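Local coordinates for appr-1-p processing domain protein (Thermus aquaticus Y51MC23, PDB 5M31) that folds as a macro domain, a compact single-chain alpha/beta protein whose mixed six-stranded sheet lies between layers of helices, at residues Leu20-Val24 against Glu25-Asn29; Glu147-Gly151 against Val152-Val156; Glu104-Lys107 against Asp108-Cys111. All blocks are in the same frame, centred on the assembly; numbering follows the deposited sequence. Where two conformers were deposited one is given.

Overall arrangement
All three contacts are local turns or helical steps, ranged round one mixed sheet. Along the chain contact 1 comes first, at the entry to strand 26-31, then contact 3 within helix 99-116, and last contact 2, at the entry to strand 153-157. Their centres lie about 13 Å apart for contacts 1 and 2 and for contacts 2 and 3, and about 17 Å for contacts 1 and 3. V24 CG1 packs on W155 CD1, V28 CG2 on L109 CD1, and L149 CD2 on V110 CG1. Contacts 1 and 2 thus meet through the sheet they share, while contact 3 supplies the helix that packs on V28 of strand 26-31 and on L149 of contact 2.

Contact 1: residues Leu20-Val24 against Glu25-Asn29; sequences LEAPV and EALVN
L27 sets its CG anti to its own carbonyl carbon (chi1 -63°) and forks its two methyls toward different partners in the loop before the strand, while V24, with the same first torsion (-63°), places CG2 between its backbone N and carbonyl carbon, facing L27. The fork of L27 does most of the touching. Its CD1 meets the tip of L20, with L20 CD2 4.0 Å from L27 CD1, and the two leucine side chains cross at about a right angle. On the other branch, L27 CD2 lies 3.7 Å from V24 CG2 and 4.1 Å from A22 CB, so two methyls of the loop meet it from the same side. V24 CG2 is also pressed toward the backbone, 3.2 Å from A26 O, a tight van der Waals contact. No hydrogen bond joins the two halves; what folds the loop is an inverse gamma turn centred on P23, closed by a weak bond from V24 N to A22 O (2.9 Å). The polar groups at the bend find partners in other parts of the chain: V24 O accepts a bond from Q80 NE2, E25 N bonds with S120 OG, and the carboxylate of E25 takes the backbone N-H of R119 on OE1. The 3-10 turn at L20 and the loop thus fold back over the start of strand 26-31. That strand runs parallel to both its neighbours, pairing with Y83 and F85 of strand 83-88 and with A122 of strand 120-123, while L20 reaches F45 and A48 of helix 40-48 and L27 packs beside F49.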
loop_
_atom_site.group_PDB
_atom_site.type_symbol
_atom_site.label_atom_id
_atom_site.label_comp_id
_atom_site.label_asym_id
_atom_site.label_seq_id
_atom_site.Cartn_x
_atom_site.Cartn_y
_atom_site.Cartn_z
ATOM N N LEU A 20 -4.447 5.167 9.007
ATOM C CA LEU A 20 -3.709 4.499 10.034
ATOM C C LEU A 20 -4.615 3.920 11.113
ATOM O O LEU A 20 -4.214 2.990 11.760
ATOM C CB LEU A 20 -2.685 5.410 10.670
ATOM C CG LEU A 20 -1.572 5.841 9.732
ATOM C CD1 LEU A 20 -0.508 6.592 10.509
ATOM C CD2 LEU A 20 -1.005 4.621 9.054
ATOM N N GLU A 21 -5.864 4.384 11.178
ATOM C CA GLU A 21 -6.854 3.900 12.124
ATOM C C GLU A 21 -7.763 2.805 11.588
ATOM O O GLU A 21 -8.687 2.365 12.285
ATOM C CB GLU A 21 -7.722 5.066 12.571
ATOM C CG GLU A 21 -6.978 5.989 13.480
ATOM C CD GLU A 21 -7.739 7.262 13.797
ATOM O OE1 GLU A 21 -8.940 7.417 13.431
ATOM O OE2 GLU A 21 -7.098 8.138 14.392
ATOM N N ALA A 22 -7.573 2.418 10.322
ATOM C CA ALA A 22 -8.475 1.490 9.719
ATOM C C ALA A 22 -8.405 0.162 10.543
ATOM O O ALA A 22 -7.319 -0.332 10.773
ATOM C CB ALA A 22 -8.101 1.237 8.300
ATOM N N PRO A 23 -9.537 -0.428 10.868
ATOM C CA PRO A 23 -9.534 -1.603 11.822
ATOM C C PRO A 23 -9.405 -2.924 11.095
ATOM O O PRO A 23 -10.321 -3.781 11.118
ATOM C CB PRO A 23 -10.833 -1.434 12.533
ATOM C CG PRO A 23 -11.765 -0.899 11.487
ATOM C CD PRO A 23 -10.916 0.005 10.594
ATOM N N VAL A 24 -8.310 -3.031 10.340
ATOM C CA VAL A 24 -8.143 -4.108 9.370
ATOM C C VAL A 24 -6.874 -4.891 9.633
ATOM O O VAL A 24 -6.116 -4.543 10.484
ATOM C CB VAL A 24 -8.099 -3.520 7.929
ATOM C CG1 VAL A 24 -9.415 -2.839 7.611
ATOM C CG2 VAL A 24 -6.936 -2.568 7.826
ATOM N N GLU A 25 -6.654 -5.962 8.875
ATOM C CA GLU A 25 -5.494 -6.842 9.074
ATOM C C GLU A 25 -4.247 -6.268 8.444
ATOM O O GLU A 25 -3.169 -6.604 8.872
ATOM C CB GLU A 25 -5.739 -8.225 8.444
ATOM C CG GLU A 25 -6.791 -9.057 9.158
ATOM C CD GLU A 25 -6.963 -10.450 8.574
ATOM O OE1 GLU A 25 -6.366 -10.794 7.578
ATOM O OE2 GLU A 25 -7.730 -11.236 9.138
ATOM N N ALA A 26 -4.402 -5.478 7.367
ATOM C CA ALA A 26 -3.252 -5.047 6.578
ATOM C C ALA A 26 -3.462 -3.595 6.167
ATOM O O ALA A 26 -4.552 -3.252 5.755
ATOM C CB ALA A 26 -3.061 -5.929 5.353
ATOM N N LEU A 27 -2.399 -2.803 6.258
ATOM C CA LEU A 27 -2.372 -1.456 5.696
ATOM C C LEU A 27 -1.391 -1.398 4.551
ATOM O O LEU A 27 -0.292 -1.960 4.618
ATOM C CB LEU A 27 -1.940 -0.431 6.725
ATOM C CG LEU A 27 -2.840 -0.257 7.954
ATOM C CD1 LEU A 27 -2.253 0.848 8.828
ATOM C CD2 LEU A 27 -4.291 0.019 7.601
ATOM N N VAL A 28 -1.776 -0.644 3.551
ATOM C CA VAL A 28 -0.836 -0.295 2.434
ATOM C C VAL A 28 -0.208 1.075 2.649
ATOM O O VAL A 28 -0.913 2.071 2.866
ATOM C CB VAL A 28 -1.585 -0.324 1.079
ATOM C CG1 VAL A 28 -0.647 0.073 -0.043
ATOM C CG2 VAL A 28 -2.184 -1.703 0.841
ATOM N N ASN A 29 1.107 1.093 2.544
ATOM C CA ASN A 29 1.951 2.287 2.615
ATOM C C ASN A 29 2.522 2.487 1.221
ATOM O O ASN A 29 3.011 1.541 0.628
ATOM C CB ASN A 29 3.093 1.978 3.553
ATOM C CG ASN A 29 4.024 3.120 3.735
ATOM O OD1 ASN A 29 3.647 4.255 3.570
ATOM N ND2 ASN A 29 5.194 2.834 4.241
#

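Contact 2: residues Glu147-Gly151 against Val152-Val156; sequences EALEG and VEVWV
L149 and V152, the first and last residues of a type II beta turn, touch through the base of the leucine and one branch of the valine. Followed outward, L149 CB comes first: it lies 4.0 Å from V152 CG2. CG then stands anti to the carbonyl carbon of L149 (chi1 -68°) and serves as the branch point. CD1 points toward the strand and meets V154 CG2 at 4.4 Å, a looser apolar contact, whereas CD2 turns to helix 99-116. V152 CG2 also lies 3.8 Å from E150 O, beside the peptide between the two middle residues of the turn. The turn is an open one: L149 O and V152 N stand 3.8 Å apart and form no hydrogen bond. G151 occupies its third position with phi +84°, a conformation that glycine adopts readily, and its carbonyl oxygen accepts a bond from R119 NH2. The turn reverses the chain between helix 135-146 and strand 153-157. On leaving it, the chain enters the sheet: V152 and V154 bond through their backbones to M11 on one side, and E153 to R119 and I121 on the other. On one face of this strand, L149 and V152 pack on I113 of helix 99-116, while V154 touches L146 at the end of helix 135-146.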
loop_
_atom_site.group_PDB
_atom_site.type_symbol
_atom_site.label_atom_id
_atom_site.label_comp_id
_atom_site.label_asym_id
_atom_site.label_seq_id
_atom_site.Cartn_x
_atom_site.Cartn_y
_atom_site.Cartn_z
ATOM N N GLU A 147 -11.844 -5.935 -6.949
ATOM C CA GLU A 147 -13.177 -6.529 -6.848
ATOM C C GLU A 147 -13.144 -8.025 -7.239
ATOM O O GLU A 147 -14.099 -8.768 -6.963
ATOM C CB GLU A 147 -14.186 -5.723 -7.676
ATOM C CG GLU A 147 -14.515 -4.371 -7.043
ATOM C CD GLU A 147 -15.388 -3.478 -7.921
ATOM O OE1 GLU A 147 -15.742 -3.905 -9.048
ATOM O OE2 GLU A 147 -15.707 -2.339 -7.486
ATOM N N ALA A 148 -11.999 -8.478 -7.775
ATOM C CA ALA A 148 -11.762 -9.915 -8.025
ATOM C C ALA A 148 -11.084 -10.636 -6.824
ATOM O O ALA A 148 -10.336 -11.608 -7.013
ATOM C CB ALA A 148 -10.924 -10.086 -9.282
ATOM N N LEU A 149 -11.348 -10.147 -5.608
ATOM C CA LEU A 149 -10.888 -10.781 -4.379
ATOM C C LEU A 149 -12.086 -11.287 -3.600
ATOM O O LEU A 149 -12.822 -10.493 -2.937
ATOM C CB LEU A 149 -10.155 -9.783 -3.501
ATOM C CG LEU A 149 -8.803 -9.263 -4.004
ATOM C CD1 LEU A 149 -8.285 -8.309 -2.973
ATOM C CD2 LEU A 149 -7.835 -10.426 -4.194
ATOM N N GLU A 150 -12.190 -12.594 -3.525
ATOM C CA GLU A 150 -13.255 -13.259 -2.787
ATOM C C GLU A 150 -12.971 -13.200 -1.300
ATOM O O GLU A 150 -11.908 -13.623 -0.866
ATOM C CB GLU A 150 -13.339 -14.742 -3.209
ATOM C CG GLU A 150 -14.311 -15.598 -2.378
ATOM C CD GLU A 150 -13.696 -16.226 -1.099
ATOM O OE1 GLU A 150 -12.478 -16.536 -1.091
ATOM O OE2 GLU A 150 -14.448 -16.430 -0.101
ATOM N N GLY A 151 -13.911 -12.685 -0.524
ATOM C CA GLY A 151 -13.825 -12.752 0.926
ATOM C C GLY A 151 -12.990 -11.663 1.590
ATOM O O GLY A 151 -12.755 -11.703 2.797
ATOM N N VAL A 152 -12.532 -10.692 0.806
ATOM C CA VAL A 152 -11.662 -9.663 1.347
ATOM C C VAL A 152 -12.368 -8.333 1.403
ATOM O O VAL A 152 -12.937 -7.883 0.392
ATOM C CB VAL A 152 -10.402 -9.489 0.467
ATOM C CG1 VAL A 152 -9.480 -8.464 1.098
ATOM C CG2 VAL A 152 -9.691 -10.830 0.313
ATOM N N GLU A 153 -12.383 -7.727 2.583
ATOM C CA GLU A 153 -12.953 -6.360 2.746
ATOM C C GLU A 153 -11.875 -5.339 2.478
ATOM O O GLU A 153 -10.859 -5.398 3.127
ATOM C CB GLU A 153 -13.482 -6.192 4.149
ATOM C CG GLU A 153 -14.517 -7.244 4.477
ATOM C CD GLU A 153 -15.420 -6.862 5.625
ATOM O OE1 GLU A 153 -14.974 -6.078 6.503
ATOM O OE2 GLU A 153 -16.595 -7.351 5.640
ATOM N N VAL A 154 -12.045 -4.526 1.425
ATOM C CA VAL A 154 -11.050 -3.553 0.978
ATOM C C VAL A 154 -11.583 -2.144 1.204
ATOM O O VAL A 154 -12.695 -1.813 0.770
ATOM C CB VAL A 154 -10.770 -3.661 -0.527
ATOM C CG1 VAL A 154 -9.627 -2.752 -0.915
ATOM C CG2 VAL A 154 -10.490 -5.095 -0.916
ATOM N N TRP A 155 -10.790 -1.359 1.918
ATOM C CA TRP A 155 -11.155 0.000 2.214
ATOM C C TRP A 155 -10.166 0.910 1.585
ATOM O O TRP A 155 -8.945 0.729 1.741
ATOM C CB TRP A 155 -11.173 0.212 3.694
ATOM C CG TRP A 155 -12.086 -0.718 4.337
ATOM C CD1 TRP A 155 -11.795 -1.999 4.758
ATOM C CD2 TRP A 155 -13.490 -0.578 4.432
ATOM N NE1 TRP A 155 -12.934 -2.600 5.219
ATOM C CE2 TRP A 155 -13.986 -1.736 5.053
ATOM C CE3 TRP A 155 -14.387 0.468 4.136
ATOM C CZ2 TRP A 155 -15.331 -1.885 5.342
ATOM C CZ3 TRP A 155 -15.659 0.334 4.466
ATOM C CH2 TRP A 155 -16.151 -0.867 5.018
ATOM N N VAL A 156 -10.667 1.820 0.748
ATOM C CA VAL A 156 -9.801 2.740 0.061
ATOM C C VAL A 156 -10.092 4.106 0.563
ATOM O O VAL A 156 -11.243 4.545 0.579
ATOM C CB VAL A 156 -9.938 2.697 -1.485
ATOM C CG1 VAL A 156 -8.864 3.563 -2.130
ATOM C CG2 VAL A 156 -9.851 1.240 -1.974
#

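Contact 3: residues Glu104-Lys107 against Asp108-Cys111; sequences EGLK and DLVC
Four i to i+4 backbone hydrogen bonds, from D108 N to E104 O (3.2 Å), L109 N to G105 O (2.7 Å), V110 N to L106 O (3.1 Å) and C111 N to K107 O (3.2 Å), join the two halves of this length of helix 99-116. Side chains add one apolar contact: L106 and L109 cross obliquely, and L106 CD2 touches L109 CD2 at 4.1 Å. L109 carries CG anti to its backbone N (chi1 -179°), which sends its branch off the helix beside L106. At its root, L109 CB lies 3.3 Å from L106 O, the usual spacing within a helical turn. V110 CG2 sits 3.6 Å from that same L106 O, which therefore has two side chains beside it as well as the N-H of V110. D108 turns its carboxylate away from the turn before it, and OD2 takes the backbone N-H of I70, while L109 packs on I70 by its side chain. L106, L109 and V110 face helix 135-146, meeting A145 and L146 there. The chemistry is thus split by direction: backbone hydrogen bonds hold the helix along its axis, leucine and valine methyls fasten it to its neighbours, and one aspartate hydrogen bond, D108 OD2 with I70 N, ties the loop at I70 to the helix.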
loop_
_atom_site.group_PDB
_atom_site.type_symbol
_atom_site.label_atom_id
_atom_site.label_comp_id
_atom_site.label_asym_id
_atom_site.label_seq_id
_atom_site.Cartn_x
_atom_site.Cartn_y
_atom_site.Cartn_z
ATOM N N GLU A 104 1.242 -2.198 -11.949
ATOM C CA GLU A 104 2.032 -3.386 -11.635
ATOM C C GLU A 104 1.922 -3.668 -10.127
ATOM O O GLU A 104 1.844 -4.827 -9.717
ATOM C CB GLU A 104 3.478 -3.176 -12.043
ATOM C CG GLU A 104 3.617 -2.982 -13.538
ATOM C CD GLU A 104 5.037 -3.070 -14.011
ATOM O OE1 GLU A 104 5.944 -3.055 -13.146
ATOM O OE2 GLU A 104 5.250 -3.125 -15.260
ATOM N N GLY A 105 1.904 -2.611 -9.299
ATOM C CA GLY A 105 1.759 -2.786 -7.863
ATOM C C GLY A 105 0.412 -3.435 -7.493
ATOM O O GLY A 105 0.337 -4.258 -6.536
ATOM N N LEU A 106 -0.656 -3.029 -8.180
ATOM C CA LEU A 106 -1.995 -3.576 -7.842
ATOM C C LEU A 106 -2.080 -5.105 -8.138
ATOM O O LEU A 106 -2.694 -5.865 -7.378
ATOM C CB LEU A 106 -3.057 -2.859 -8.637
ATOM C CG LEU A 106 -3.481 -1.533 -8.037
ATOM C CD1 LEU A 106 -4.264 -0.762 -9.069
ATOM C CD2 LEU A 106 -4.312 -1.768 -6.770
ATOM N N LYS A 107 -1.468 -5.541 -9.241
ATOM C CA LYS A 107 -1.342 -6.952 -9.525
ATOM C C LYS A 107 -0.628 -7.644 -8.360
ATOM O O LYS A 107 -1.058 -8.724 -7.907
ATOM C CB LYS A 107 -0.578 -7.196 -10.843
ATOM C CG LYS A 107 -1.318 -6.764 -12.106
ATOM C CD LYS A 107 -0.750 -7.455 -13.344
ATOM C CE LYS A 107 -1.749 -7.480 -14.496
ATOM N NZ LYS A 107 -1.871 -6.183 -15.217
ATOM N N ASP A 108 0.467 -7.072 -7.875
ATOM C CA ASP A 108 1.183 -7.730 -6.807
ATOM C C ASP A 108 0.452 -7.646 -5.499
ATOM O O ASP A 108 0.626 -8.479 -4.625
ATOM C CB ASP A 108 2.573 -7.172 -6.634
ATOM C CG ASP A 108 3.510 -8.168 -5.978
ATOM O OD1 ASP A 108 3.462 -9.360 -6.351
ATOM O OD2 ASP A 108 4.196 -7.811 -5.016
ATOM N N LEU A 109 -0.356 -6.614 -5.351
ATOM C CA LEU A 109 -1.194 -6.485 -4.142
ATOM C C LEU A 109 -2.152 -7.655 -4.021
ATOM O O LEU A 109 -2.289 -8.262 -2.939
ATOM C CB LEU A 109 -1.941 -5.184 -4.193
ATOM C CG LEU A 109 -2.849 -4.871 -2.990
ATOM C CD1 LEU A 109 -2.071 -4.924 -1.707
ATOM C CD2 LEU A 109 -3.432 -3.498 -3.214
ATOM N N VAL A 110 -2.794 -8.000 -5.114
ATOM C CA VAL A 110 -3.650 -9.162 -5.169
ATOM C C VAL A 110 -2.848 -10.402 -4.802
ATOM O O VAL A 110 -3.276 -11.191 -3.913
ATOM C CB VAL A 110 -4.296 -9.338 -6.529
ATOM C CG1 VAL A 110 -4.967 -10.703 -6.690
ATOM C CG2 VAL A 110 -5.290 -8.206 -6.734
ATOM N N CYS A 111 -1.670 -10.565 -5.400
ATOM C CA CYS A 111 -0.783 -11.706 -5.072
ATOM C C CYS A 111 -0.510 -11.824 -3.579
ATOM O O CYS A 111 -0.630 -12.918 -3.005
ATOM C CB CYS A 111 0.538 -11.575 -5.797
ATOM S SG CYS A 111 0.326 -11.713 -7.576
#